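Local coordinates for uncharacterized lipoprotein GfcB (PDB 2IN5) that is of unknown function but, as a membrane lipoprotein homologous to group 4 capsule protein B, may take part in capsule polysaccharide production or export, at residues S128-A133 / N148-E153. Sequence-based numbering, arbitrary orientation.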
# COMPACT_ATOMS: atom_id res chain seq x y z
N SER A 128 -1.46 14.77 -24.96
CA SER A 128 -1.99 13.75 -25.87
C SER A 128 -3.47 13.92 -26.16
O SER A 128 -4.19 14.64 -25.47
CB SER A 128 -1.79 12.35 -25.28
OG SER A 128 -2.56 12.20 -24.09
N THR A 129 -3.92 13.23 -27.21
CA THR A 129 -5.32 13.26 -27.61
C THR A 129 -5.75 11.82 -27.90
O THR A 129 -5.02 11.06 -28.54
CB THR A 129 -5.54 14.13 -28.87
OG1 THR A 129 -4.92 13.51 -30.01
CG2 THR A 129 -4.93 15.51 -28.68
N PHE A 130 -6.93 11.46 -27.42
CA PHE A 130 -7.44 10.11 -27.65
C PHE A 130 -8.18 10.01 -28.97
O PHE A 130 -8.97 10.88 -29.32
CB PHE A 130 -8.37 9.70 -26.51
CG PHE A 130 -7.65 9.23 -25.27
CD1 PHE A 130 -8.07 8.09 -24.61
CD2 PHE A 130 -6.55 9.93 -24.77
CE1 PHE A 130 -7.42 7.64 -23.46
CE2 PHE A 130 -5.89 9.49 -23.63
CZ PHE A 130 -6.33 8.34 -22.97
N SER A 131 -7.92 8.94 -29.71
CA SER A 131 -8.57 8.74 -31.00
C SER A 131 -9.18 7.33 -31.04
O SER A 131 -8.48 6.33 -30.86
CB SER A 131 -7.53 8.94 -32.13
OG SER A 131 -8.14 9.07 -33.41
N PHE A 132 -10.50 7.28 -31.24
CA PHE A 132 -11.23 6.00 -31.28
C PHE A 132 -10.80 5.23 -32.51
O PHE A 132 -10.99 5.67 -33.65
CB PHE A 132 -12.75 6.24 -31.31
CG PHE A 132 -13.56 4.98 -31.20
CD1 PHE A 132 -13.49 4.19 -30.06
CD2 PHE A 132 -14.35 4.56 -32.27
CE1 PHE A 132 -14.20 2.98 -29.98
CE2 PHE A 132 -15.06 3.36 -32.19
CZ PHE A 132 -14.98 2.57 -31.05
N ALA A 133 -10.20 4.07 -32.28
CA ALA A 133 -9.70 3.22 -33.35
C ALA A 133 -10.67 2.11 -33.71
O ALA A 133 -10.42 1.31 -34.61
CB ALA A 133 -8.35 2.63 -32.93
N ASN A 148 -13.30 -1.32 -26.73
CA ASN A 148 -13.29 -0.12 -27.55
C ASN A 148 -11.79 0.14 -27.62
O ASN A 148 -11.13 0.21 -26.58
CB ASN A 148 -13.96 1.07 -26.86
CG ASN A 148 -15.45 0.90 -26.69
OD1 ASN A 148 -16.13 0.35 -27.56
ND2 ASN A 148 -15.98 1.40 -25.58
N VAL A 149 -11.25 0.26 -28.82
CA VAL A 149 -9.83 0.50 -28.97
C VAL A 149 -9.55 2.00 -29.03
O VAL A 149 -9.99 2.68 -29.94
CB VAL A 149 -9.27 -0.16 -30.25
CG1 VAL A 149 -7.78 0.12 -30.35
CG2 VAL A 149 -9.54 -1.65 -30.22
N TRP A 150 -8.82 2.50 -28.04
CA TRP A 150 -8.47 3.91 -28.00
C TRP A 150 -6.99 4.12 -28.27
O TRP A 150 -6.15 3.51 -27.63
CB TRP A 150 -8.82 4.49 -26.64
CG TRP A 150 -10.27 4.74 -26.44
CD1 TRP A 150 -11.15 4.02 -25.68
CD2 TRP A 150 -11.02 5.83 -26.98
NE1 TRP A 150 -12.39 4.60 -25.70
CE2 TRP A 150 -12.34 5.72 -26.49
CE3 TRP A 150 -10.70 6.90 -27.82
CZ2 TRP A 150 -13.34 6.64 -26.81
CZ3 TRP A 150 -11.69 7.81 -28.15
CH2 TRP A 150 -13.00 7.67 -27.64
N GLN A 151 -6.69 4.98 -29.24
CA GLN A 151 -5.32 5.30 -29.61
C GLN A 151 -4.96 6.69 -29.09
O GLN A 151 -5.51 7.68 -29.56
CB GLN A 151 -5.17 5.30 -31.12
CG GLN A 151 -5.43 3.96 -31.74
CD GLN A 151 -4.18 3.13 -31.85
OE1 GLN A 151 -3.30 3.19 -30.98
NE2 GLN A 151 -4.08 2.33 -32.91
N GLU A 152 -4.03 6.75 -28.13
CA GLU A 152 -3.60 8.02 -27.56
C GLU A 152 -2.35 8.55 -28.25
O GLU A 152 -1.26 7.96 -28.14
CB GLU A 152 -3.32 7.84 -26.06
CG GLU A 152 -2.69 9.06 -25.38
CD GLU A 152 -2.38 8.81 -23.90
OE1 GLU A 152 -1.65 7.84 -23.60
OE2 GLU A 152 -2.85 9.60 -23.04
N GLU A 153 -2.51 9.64 -28.99
CA GLU A 153 -1.38 10.27 -29.68
C GLU A 153 -0.70 11.22 -28.70
O GLU A 153 -1.27 12.24 -28.30
CB GLU A 153 -1.88 11.04 -30.92
CG GLU A 153 -2.56 10.16 -31.97
CD GLU A 153 -1.68 8.99 -32.42
OE1 GLU A 153 -0.51 9.22 -32.81
OE2 GLU A 153 -2.17 7.83 -32.38
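Thr-129 and Glu-153 form a hydrogen-bonded antiparallel pair, with Thr-129 N to Glu-153 O at 3.0 Å and Glu-153 N to Thr-129 O at 2.9 Å. Ser-131 and Gln-151 repeat the pattern. Ala-133 N adds a bond to Val-149 O, 2.7 Å away. The N-to-C directions of the short segments are 149° apart, antiparallel but twisted. Phe-130 with Glu-152 and Phe-132 with Trp-150 are non-hydrogen-bonded pairs whose side chains share one face. The segments belong to a long beta hairpin, strands 120-140 and 143-156, flanked by strands 108-117 and 161-170 in this mostly beta, antiparallel fold. Phe-132 turns its ring edge to the face of Trp-150, in a T-shaped stack with planes at 67°. Phe-132 CB lies over the six-membered ring of Trp-150, 4.1 Å from its centroid. Asn-148 CB meets the edge of the Phe-132 ring at CE1, 3.7 Å away. Glu-152 CB sits over one face of Phe-130, offset toward the rim. With CG anti to the backbone N (chi1 173°) and the chain extended, Glu-152 reaches Ser-128, whose OG, also bonded to Arg-111, donates to OE2 at 2.8 Å from above the carboxylate plane. OE1 makes a salt bridge to Arg-75 and accepts a hydrogen bond from Asn-165, so both oxygens are held. On the opposite face, Gln-151 CG touches Ala-133 CB at 3.4 Å, while the Gln-151 amide oxygen bonds to Thr-166.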